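Local coordinates for putative DNA-binding protein (PDB 3HWU) that is of unknown function but carries a Plants and Prokaryotes Conserved (PCC) domain and may bind DNA, at residues T13-L19 / C118-V124; V44-M49 / E73-M77; M49-G55 / H107-V113. One frame throughout, in Å; residues are numbered along the deposited sequence. Where two conformers were deposited one is given.

Contact 1: residues T13-L19 / C118-V124; sequences TGYLMVL and CEITVTV
M17 and I120 form an antiparallel hydrogen-bonded pair in the middle of the contact, M17 N reaching I120 O at 2.8 Å and I120 N returning to M17 O. I120 turns CG1 anti to its carbonyl carbon (chi1 -49°) and is extended beyond, which carries CD1 to 3.8 Å from L19 CD1 on the face that holds Y15, M17 and L19. Helix 25-35 covers part of this face, L32 lying on M17 and V25 on both L19 and I120.

Toward the other end, V124 CG2 sits 3.7 Å from Y15 CE2 and equally close to the CA of G14. G14 adopts phi 165° and psi -116°, angles that suit glycine, and its CA approaches V122 O at 3.2 Å. One water joins T13 O to V124 O, and a second lies between T13 OG1 and T123 OG1.

On the reverse face E119 is buried beside V18, its carboxylate bound by S80, H91 and R131 of the second subunit. The contact thus separates a largely apolar face, partly covered by helix 25-35, from one whose buried charge is compensated, probably as carboxylate, across the subunit interface.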
loop_
_atom_site.group_PDB
_atom_site.type_symbol
_atom_site.label_atom_id
_atom_site.label_comp_id
_atom_site.label_asym_id
_atom_site.label_seq_id
_atom_site.Cartn_x
_atom_site.Cartn_y
_atom_site.Cartn_z
ATOM N N THR A 13 5.359 -7.876 -14.517
ATOM C CA THR A 13 4.193 -8.309 -13.780
ATOM C C THR A 13 2.898 -7.579 -14.135
ATOM O O THR A 13 1.850 -7.916 -13.605
ATOM C CB THR A 13 4.456 -8.174 -12.274
ATOM O OG1 THR A 13 4.763 -6.821 -11.969
ATOM C CG2 THR A 13 5.623 -9.093 -11.813
ATOM N N GLY A 14 2.958 -6.587 -15.028
ATOM C CA GLY A 14 1.759 -5.845 -15.350
ATOM C C GLY A 14 2.103 -4.548 -16.072
ATOM O O GLY A 14 2.620 -4.592 -17.208
ATOM N N TYR A 15 1.802 -3.403 -15.454
ATOM C CA TYR A 15 2.084 -2.095 -16.040
ATOM C C TYR A 15 2.519 -1.145 -14.942
ATOM O O TYR A 15 2.189 -1.338 -13.757
ATOM C CB TYR A 15 0.806 -1.499 -16.687
ATOM C CG TYR A 15 0.290 -2.355 -17.803
ATOM C CD1 TYR A 15 0.859 -2.308 -19.072
ATOM C CD2 TYR A 15 -0.739 -3.246 -17.593
ATOM C CE1 TYR A 15 0.381 -3.143 -20.103
ATOM C CE2 TYR A 15 -1.211 -4.068 -18.616
ATOM C CZ TYR A 15 -0.635 -4.027 -19.836
ATOM O OH TYR A 15 -1.087 -4.892 -20.816
ATOM N N LEU A 16 3.214 -0.087 -15.336
ATOM C CA LEU A 16 3.461 1.081 -14.482
ATOM C C LEU A 16 2.850 2.261 -15.223
ATOM O O LEU A 16 3.166 2.505 -16.398
ATOM C CB LEU A 16 4.971 1.329 -14.310
ATOM C CG LEU A 16 5.352 2.546 -13.473
ATOM C CD1 LEU A 16 4.941 2.426 -11.987
ATOM C CD2 LEU A 16 6.861 2.848 -13.603
HETATM N N MSE A 17 1.999 3.004 -14.532
HETATM C CA MSE A 17 1.330 4.148 -15.123
HETATM C C MSE A 17 1.777 5.440 -14.411
HETATM O O MSE A 17 1.872 5.464 -13.182
HETATM C CB MSE A 17 -0.184 3.923 -15.020
HETATM C CG MSE A 17 -1.091 5.035 -15.484
HETATM SE SE MSE A 17 -2.968 4.468 -15.580
HETATM C CE MSE A 17 -2.931 4.481 -17.399
ATOM N N VAL A 18 2.070 6.497 -15.190
ATOM C CA VAL A 18 2.393 7.813 -14.641
ATOM C C VAL A 18 1.398 8.808 -15.250
ATOM O O VAL A 18 1.492 9.172 -16.414
ATOM C CB VAL A 18 3.861 8.269 -14.857
ATOM C CG1 VAL A 18 4.068 9.678 -14.251
ATOM C CG2 VAL A 18 4.843 7.268 -14.266
ATOM N N LEU A 19 0.423 9.190 -14.443
ATOM C CA LEU A 19 -0.586 10.156 -14.825
ATOM C C LEU A 19 -0.109 11.554 -14.459
ATOM O O LEU A 19 0.757 11.738 -13.611
ATOM C CB LEU A 19 -1.933 9.826 -14.186
ATOM C CG LEU A 19 -2.469 8.420 -14.464
ATOM C CD1 LEU A 19 -3.850 8.252 -13.756
ATOM C CD2 LEU A 19 -2.647 8.141 -15.963
ATOM N N CYS A 118 0.708 11.050 -10.718
ATOM C CA CYS A 118 0.231 9.886 -9.979
ATOM C C CYS A 118 0.936 8.665 -10.561
ATOM O O CYS A 118 0.770 8.383 -11.753
ATOM C CB CYS A 118 -1.308 9.779 -10.050
ATOM S SG CYS A 118 -1.970 8.322 -9.278
ATOM N N GLU A 119 1.695 7.953 -9.729
ATOM C CA GLU A 119 2.405 6.734 -10.093
ATOM C C GLU A 119 1.545 5.558 -9.659
ATOM O O GLU A 119 1.135 5.507 -8.507
ATOM C CB GLU A 119 3.757 6.644 -9.400
ATOM C CG GLU A 119 4.706 7.783 -9.739
ATOM C CD GLU A 119 5.978 7.801 -8.914
ATOM O OE1 GLU A 119 6.199 6.862 -8.136
ATOM O OE2 GLU A 119 6.760 8.757 -9.083
ATOM N N ILE A 120 1.255 4.630 -10.578
ATOM C CA ILE A 120 0.378 3.497 -10.290
ATOM C C ILE A 120 1.061 2.220 -10.744
ATOM O O ILE A 120 1.381 2.073 -11.944
ATOM C CB ILE A 120 -1.021 3.609 -10.954
ATOM C CG1 ILE A 120 -1.657 4.978 -10.703
ATOM C CG2 ILE A 120 -1.921 2.465 -10.432
ATOM C CD1 ILE A 120 -2.899 5.255 -11.567
ATOM N N THR A 121 1.201 1.271 -9.818
ATOM C CA THR A 121 1.847 -0.024 -10.081
ATOM C C THR A 121 0.741 -1.079 -10.216
ATOM O O THR A 121 0.022 -1.317 -9.226
ATOM C CB THR A 121 2.772 -0.370 -8.894
ATOM O OG1 THR A 121 3.723 0.692 -8.807
ATOM C CG2 THR A 121 3.413 -1.719 -9.094
ATOM N N VAL A 122 0.575 -1.660 -11.413
ATOM C CA VAL A 122 -0.542 -2.540 -11.725
ATOM C C VAL A 122 -0.003 -3.963 -11.932
ATOM O O VAL A 122 0.928 -4.186 -12.742
ATOM C CB VAL A 122 -1.261 -2.077 -13.007
ATOM C CG1 VAL A 122 -2.486 -2.985 -13.306
ATOM C CG2 VAL A 122 -1.707 -0.602 -12.927
ATOM N N THR A 123 -0.530 -4.918 -11.179
ATOM C CA THR A 123 -0.179 -6.343 -11.290
ATOM C C THR A 123 -1.339 -7.047 -11.994
ATOM O O THR A 123 -2.447 -7.074 -11.474
ATOM C CB THR A 123 0.048 -6.946 -9.926
ATOM O OG1 THR A 123 1.051 -6.172 -9.252
ATOM C CG2 THR A 123 0.497 -8.395 -10.009
ATOM N N VAL A 124 -1.094 -7.597 -13.192
ATOM C CA VAL A 124 -2.132 -8.139 -14.061
ATOM C C VAL A 124 -2.226 -9.646 -13.950
ATOM O O VAL A 124 -1.218 -10.343 -13.949
ATOM C CB VAL A 124 -1.858 -7.751 -15.528
ATOM C CG1 VAL A 124 -2.868 -8.389 -16.499
ATOM C CG2 VAL A 124 -1.927 -6.221 -15.686
HETATM O O HOH W 1 1.317 -10.588 -12.864
HETATM O O HOH W 2 3.398 -5.205 -10.344
#

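Contact 2: residues V44-M49 / E73-M77; sequences VGIGFM and EMANM
A beta bulge interrupts the antiparallel pairing of strands 40-49 and 72-84: G45 pairs with M77 and G47 with M74, so two residues, A75 and N76, stand opposite the single residue I46. On one side of the bulge G45 and M77 exchange two backbone bonds, M77 N to G45 O at 2.8 Å and G45 N to M77 O at 2.9 Å. On the other, M74 N binds G47 O at 2.8 Å, whereas the return bond from G47 N to M74 O is weak at 3.4 Å. I46 fills the step, its CG2 resting 3.5 Å from A75 O.

The selenomethionines M74 and M77 rise from the face where G45 and G47 contribute no side chain. M74 is extended as far as selenium and then bends (chi3 73°), which lays its CE over the backbone between the two glycines. There it meets CE of M49, also a selenomethionine, at 3.7 Å. V25 of helix 25-35 packs on M49 and M77 above this face.

F48 and E73 make a non-hydrogen-bonded pair on the reverse face, F48 CD1 lying 3.6 Å from E73 CD with the ring and carboxylate planes 71° apart. E73 OE1 also comes within 3.2 Å of G47 O, a close, non-bonded approach of two acceptors. M74 O is hydrogen-bonded by H93 of the second subunit, and N76 OD1 by T78 of its own chain, while N76 ND2 reaches T78 of the second subunit. Part of the bulge's polar surface, M74 O and N76 ND2, is thus used at the subunit interface, and the buried selenomethionines, lying over glycine backbone, make the other face largely apolar.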
loop_
_atom_site.group_PDB
_atom_site.type_symbol
_atom_site.label_atom_id
_atom_site.label_comp_id
_atom_site.label_asym_id
_atom_site.label_seq_id
_atom_site.Cartn_x
_atom_site.Cartn_y
_atom_site.Cartn_z
ATOM N N VAL A 44 -1.423 -0.443 -6.622
ATOM C CA VAL A 44 -1.136 0.536 -5.580
ATOM C C VAL A 44 -0.613 1.809 -6.261
ATOM O O VAL A 44 -0.197 1.775 -7.414
ATOM C CB VAL A 44 -0.098 0.067 -4.537
ATOM C CG1 VAL A 44 -0.663 -1.104 -3.688
ATOM C CG2 VAL A 44 1.209 -0.338 -5.176
ATOM N N GLY A 45 -0.673 2.950 -5.586
ATOM C CA GLY A 45 -0.170 4.167 -6.164
ATOM C C GLY A 45 -0.012 5.308 -5.176
ATOM O O GLY A 45 -0.406 5.184 -4.019
ATOM N N ILE A 46 0.586 6.404 -5.666
ATOM C CA ILE A 46 0.796 7.632 -4.899
ATOM C C ILE A 46 0.637 8.794 -5.867
ATOM O O ILE A 46 0.679 8.621 -7.089
ATOM C CB ILE A 46 2.192 7.750 -4.234
ATOM C CG1 ILE A 46 3.346 7.600 -5.251
ATOM C CG2 ILE A 46 2.316 6.756 -3.101
ATOM C CD1 ILE A 46 4.733 7.966 -4.719
ATOM N N GLY A 47 0.427 9.992 -5.330
ATOM C CA GLY A 47 0.464 11.187 -6.191
ATOM C C GLY A 47 -0.028 12.417 -5.473
ATOM O O GLY A 47 -0.137 12.386 -4.257
ATOM N N PHE A 48 -0.311 13.480 -6.204
ATOM C CA PHE A 48 -0.813 14.739 -5.665
ATOM C C PHE A 48 -2.067 15.095 -6.433
ATOM O O PHE A 48 -2.033 15.127 -7.667
ATOM C CB PHE A 48 0.197 15.877 -5.820
ATOM C CG PHE A 48 -0.259 17.164 -5.221
ATOM C CD1 PHE A 48 -0.293 17.307 -3.865
ATOM C CD2 PHE A 48 -0.706 18.157 -6.017
ATOM C CE1 PHE A 48 -0.748 18.511 -3.300
ATOM C CE2 PHE A 48 -1.138 19.367 -5.491
ATOM C CZ PHE A 48 -1.188 19.516 -4.163
HETATM N N MSE A 49 -3.159 15.290 -5.692
HETATM C CA MSE A 49 -4.504 15.461 -6.267
HETATM C C MSE A 49 -5.059 16.873 -6.096
HETATM O O MSE A 49 -5.063 17.413 -5.001
HETATM C CB MSE A 49 -5.454 14.505 -5.592
HETATM C CG MSE A 49 -5.052 13.026 -5.702
HETATM SE SE MSE A 49 -4.913 12.399 -7.504
HETATM C CE MSE A 49 -3.497 11.157 -7.189
ATOM N N GLU A 73 -1.837 15.556 -0.905
ATOM C CA GLU A 73 -0.960 14.418 -1.218
ATOM C C GLU A 73 -1.729 13.130 -0.999
ATOM O O GLU A 73 -2.425 13.002 0.002
ATOM C CB GLU A 73 0.285 14.437 -0.335
ATOM C CG GLU A 73 1.294 15.572 -0.668
ATOM C CD GLU A 73 2.081 15.355 -1.954
ATOM O OE1 GLU A 73 1.770 14.443 -2.723
ATOM O OE2 GLU A 73 3.052 16.120 -2.179
HETATM N N MSE A 74 -1.648 12.209 -1.933
HETATM C CA MSE A 74 -2.192 10.886 -1.769
HETATM C C MSE A 74 -1.105 9.931 -1.313
HETATM O O MSE A 74 -0.188 9.568 -2.064
HETATM C CB MSE A 74 -2.820 10.386 -3.054
HETATM C CG MSE A 74 -3.539 9.076 -2.851
HETATM SE SE MSE A 74 -4.558 8.473 -4.321
HETATM C CE MSE A 74 -3.005 7.919 -5.476
ATOM N N ALA A 75 -1.129 9.673 -0.012
ATOM C CA ALA A 75 -0.105 8.875 0.640
ATOM C C ALA A 75 -0.117 7.412 0.182
ATOM O O ALA A 75 0.906 6.757 0.139
ATOM C CB ALA A 75 -0.255 8.968 2.191
ATOM N N ASN A 76 -1.309 6.921 -0.184
ATOM C CA ASN A 76 -1.447 5.594 -0.786
ATOM C C ASN A 76 -2.785 5.479 -1.445
ATOM O O ASN A 76 -3.751 6.025 -0.935
ATOM C CB ASN A 76 -1.311 4.495 0.298
ATOM C CG ASN A 76 -1.715 3.134 -0.249
ATOM O OD1 ASN A 76 -2.914 2.770 -0.159
ATOM N ND2 ASN A 76 -0.759 2.362 -0.857
HETATM N N MSE A 77 -2.805 4.747 -2.548
HETATM C CA MSE A 77 -4.015 4.170 -3.097
HETATM C C MSE A 77 -3.785 2.668 -3.226
HETATM O O MSE A 77 -2.670 2.259 -3.581
HETATM C CB MSE A 77 -4.244 4.765 -4.493
HETATM C CG MSE A 77 -5.473 4.201 -5.234
HETATM SE SE MSE A 77 -5.924 5.188 -6.869
HETATM C CE MSE A 77 -4.378 4.757 -7.923
#

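Contact 3: residues M49-G55 / H107-V113; sequences MSEATFG and HLLGLTV
With chi1 at -61°, F54 sets its ring anti to its own carbonyl carbon, and the side chain of L108 runs alongside it in the same direction. L108 CD2 comes 3.4 Å from F54 CE1 and also touches CZ. L111 instead holds CG between its backbone N and carbonyl carbon (chi1 66°), which brings CD1 to 3.8 Å from the selenium of M49 while its CB lies against A52. V25 and L26 of helix 25-35 close over L111.

Two bulges shape the backbone pairing. L109 and G110 both face T53: L109 N binds T53 O at 2.8 Å, G110 N makes a weaker bond to the same oxygen, and T53 N is paired with G110 O at 2.9 Å. At the corner S50 and E51 both face T112, whose N donates to E51 O at 2.9 Å in a nearly straight bond (166°) and whose O accepts a weak, bent bond from S50 N. A water links S50 OG with V113 O.

Further along, G55 N binds H107 O at 2.9 Å, and a water spans G55 O and H107 N. F64 stacks on the ring of H107, and E73 of the third subunit packs against this histidine. H107 could belong to a vacant metal site with H91 and H93, though none is established. Classic bulges accentuate the twist of an antiparallel pair, and here they lie at the corners of the chain at S50 and L109, where strands 51-58 and 103-114 pair in the large antiparallel sheet of the PCC domain.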
loop_
_atom_site.group_PDB
_atom_site.type_symbol
_atom_site.label_atom_id
_atom_site.label_comp_id
_atom_site.label_asym_id
_atom_site.label_seq_id
_atom_site.Cartn_x
_atom_site.Cartn_y
_atom_site.Cartn_z
HETATM N N MSE A 49 -3.159 15.290 -5.692
HETATM C CA MSE A 49 -4.504 15.461 -6.267
HETATM C C MSE A 49 -5.059 16.873 -6.096
HETATM O O MSE A 49 -5.063 17.413 -5.001
HETATM C CB MSE A 49 -5.454 14.505 -5.592
HETATM C CG MSE A 49 -5.052 13.026 -5.702
HETATM SE SE MSE A 49 -4.913 12.399 -7.504
HETATM C CE MSE A 49 -3.497 11.157 -7.189
ATOM N N SER A 50 -5.552 17.473 -7.165
ATOM C CA SER A 50 -6.326 18.701 -7.018
ATOM C C SER A 50 -7.661 18.441 -6.311
ATOM O O SER A 50 -8.149 19.289 -5.554
ATOM C CB SER A 50 -6.573 19.346 -8.361
ATOM O OG SER A 50 -7.155 18.444 -9.277
ATOM N N GLU A 51 -8.229 17.263 -6.525
ATOM C CA GLU A 51 -9.373 16.876 -5.726
ATOM C C GLU A 51 -9.445 15.372 -5.630
ATOM O O GLU A 51 -9.056 14.666 -6.550
ATOM C CB GLU A 51 -10.657 17.433 -6.275
ATOM C CG GLU A 51 -10.874 17.106 -7.676
ATOM C CD GLU A 51 -12.198 17.657 -8.193
ATOM O OE1 GLU A 51 -13.235 16.986 -8.012
ATOM O OE2 GLU A 51 -12.178 18.756 -8.773
ATOM N N ALA A 52 -9.921 14.924 -4.476
ATOM C CA ALA A 52 -10.143 13.523 -4.186
ATOM C C ALA A 52 -11.473 13.454 -3.446
ATOM O O ALA A 52 -11.634 14.070 -2.401
ATOM C CB ALA A 52 -9.011 12.944 -3.368
ATOM N N THR A 53 -12.380 12.632 -3.951
ATOM C CA THR A 53 -13.722 12.448 -3.385
ATOM C C THR A 53 -13.882 11.014 -2.912
ATOM O O THR A 53 -13.672 10.079 -3.670
ATOM C CB THR A 53 -14.808 12.820 -4.400
ATOM O OG1 THR A 53 -14.608 14.172 -4.829
ATOM C CG2 THR A 53 -16.215 12.647 -3.825
ATOM N N PHE A 54 -14.246 10.880 -1.642
ATOM C CA PHE A 54 -14.489 9.617 -0.995
ATOM C C PHE A 54 -15.975 9.473 -0.705
ATOM O O PHE A 54 -16.722 10.451 -0.674
ATOM C CB PHE A 54 -13.699 9.597 0.311
ATOM C CG PHE A 54 -12.212 9.718 0.082
ATOM C CD1 PHE A 54 -11.459 8.580 -0.151
ATOM C CD2 PHE A 54 -11.588 10.959 0.031
ATOM C CE1 PHE A 54 -10.120 8.663 -0.373
ATOM C CE2 PHE A 54 -10.219 11.029 -0.205
ATOM C CZ PHE A 54 -9.502 9.867 -0.417
ATOM N N GLY A 55 -16.390 8.254 -0.420
ATOM C CA GLY A 55 -17.771 7.983 -0.063
ATOM C C GLY A 55 -17.836 6.992 1.083
ATOM O O GLY A 55 -17.053 6.034 1.108
ATOM N N HIS A 107 -13.037 4.809 0.778
ATOM C CA HIS A 107 -13.472 4.370 -0.551
ATOM C C HIS A 107 -13.505 5.551 -1.519
ATOM O O HIS A 107 -14.208 6.531 -1.276
ATOM C CB HIS A 107 -14.878 3.757 -0.402
ATOM C CG HIS A 107 -15.506 3.320 -1.676
ATOM N ND1 HIS A 107 -15.654 1.995 -2.007
ATOM C CD2 HIS A 107 -16.091 4.033 -2.662
ATOM C CE1 HIS A 107 -16.246 1.914 -3.188
ATOM N NE2 HIS A 107 -16.507 3.137 -3.615
ATOM N N LEU A 108 -12.755 5.444 -2.621
ATOM C CA LEU A 108 -12.686 6.483 -3.612
ATOM C C LEU A 108 -13.872 6.448 -4.565
ATOM O O LEU A 108 -14.188 5.408 -5.155
ATOM C CB LEU A 108 -11.381 6.392 -4.431
ATOM C CG LEU A 108 -10.137 6.910 -3.723
ATOM C CD1 LEU A 108 -8.869 6.324 -4.379
ATOM C CD2 LEU A 108 -10.100 8.485 -3.749
ATOM N N LEU A 109 -14.483 7.617 -4.756
ATOM C CA LEU A 109 -15.472 7.815 -5.842
ATOM C C LEU A 109 -14.828 8.436 -7.052
ATOM O O LEU A 109 -15.257 8.185 -8.165
ATOM C CB LEU A 109 -16.615 8.681 -5.351
ATOM C CG LEU A 109 -17.417 8.094 -4.176
ATOM C CD1 LEU A 109 -18.495 9.090 -3.704
ATOM C CD2 LEU A 109 -18.031 6.740 -4.538
ATOM N N GLY A 110 -13.808 9.254 -6.892
ATOM C CA GLY A 110 -13.127 9.883 -8.030
ATOM C C GLY A 110 -11.992 10.758 -7.521
ATOM O O GLY A 110 -11.970 11.139 -6.346
ATOM N N LEU A 111 -11.019 11.014 -8.382
ATOM C CA LEU A 111 -9.897 11.858 -8.034
ATOM C C LEU A 111 -9.176 12.295 -9.293
ATOM O O LEU A 111 -9.191 11.584 -10.314
ATOM C CB LEU A 111 -8.947 11.187 -7.017
ATOM C CG LEU A 111 -8.170 9.955 -7.450
ATOM C CD1 LEU A 111 -7.187 9.520 -6.347
ATOM C CD2 LEU A 111 -9.057 8.743 -7.826
ATOM N N THR A 112 -8.608 13.498 -9.184
ATOM C CA THR A 112 -7.995 14.204 -10.291
ATOM C C THR A 112 -6.598 14.662 -9.884
ATOM O O THR A 112 -6.434 15.299 -8.842
ATOM C CB THR A 112 -8.830 15.427 -10.717
ATOM O OG1 THR A 112 -10.152 14.999 -11.062
ATOM C CG2 THR A 112 -8.208 16.145 -11.900
ATOM N N VAL A 113 -5.604 14.356 -10.725
ATOM C CA VAL A 113 -4.231 14.762 -10.468
ATOM C C VAL A 113 -4.130 16.290 -10.510
ATOM O O VAL A 113 -4.664 16.937 -11.440
ATOM C CB VAL A 113 -3.268 14.171 -11.501
ATOM C CG1 VAL A 113 -1.820 14.586 -11.291
ATOM C CG2 VAL A 113 -3.394 12.617 -11.535
HETATM O O HOH W 3 -5.936 19.473 -11.904
HETATM O O HOH W 4 -12.085 14.102 -9.300
HETATM O O HOH W 5 -14.966 5.482 2.752
#

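In the fold
All three contacts belong to the one large antiparallel sheet of the PCC domain. Contact 1 joins strands 14-20 and 117-125, contact 2 joins 40-49 and 72-84, and contact 3 joins 51-58 and 103-114. Strands 117-125 and 40-49 are neighbours, so contacts 1 and 2, with centres about 13 Å apart, continue directly through backbone pairing of T121 with V44 and E119 with I46. Contacts 2 and 3, their centres about 10 Å apart, share M49 and interleave along the chain; both fall between the two segments of contact 1. The centre of contact 3 lies about 18 Å from that of contact 1, yet C118 touches V113 and M49. Helix 25-35 covers apolar residues from all three, tying distant parts of the sheet into one core.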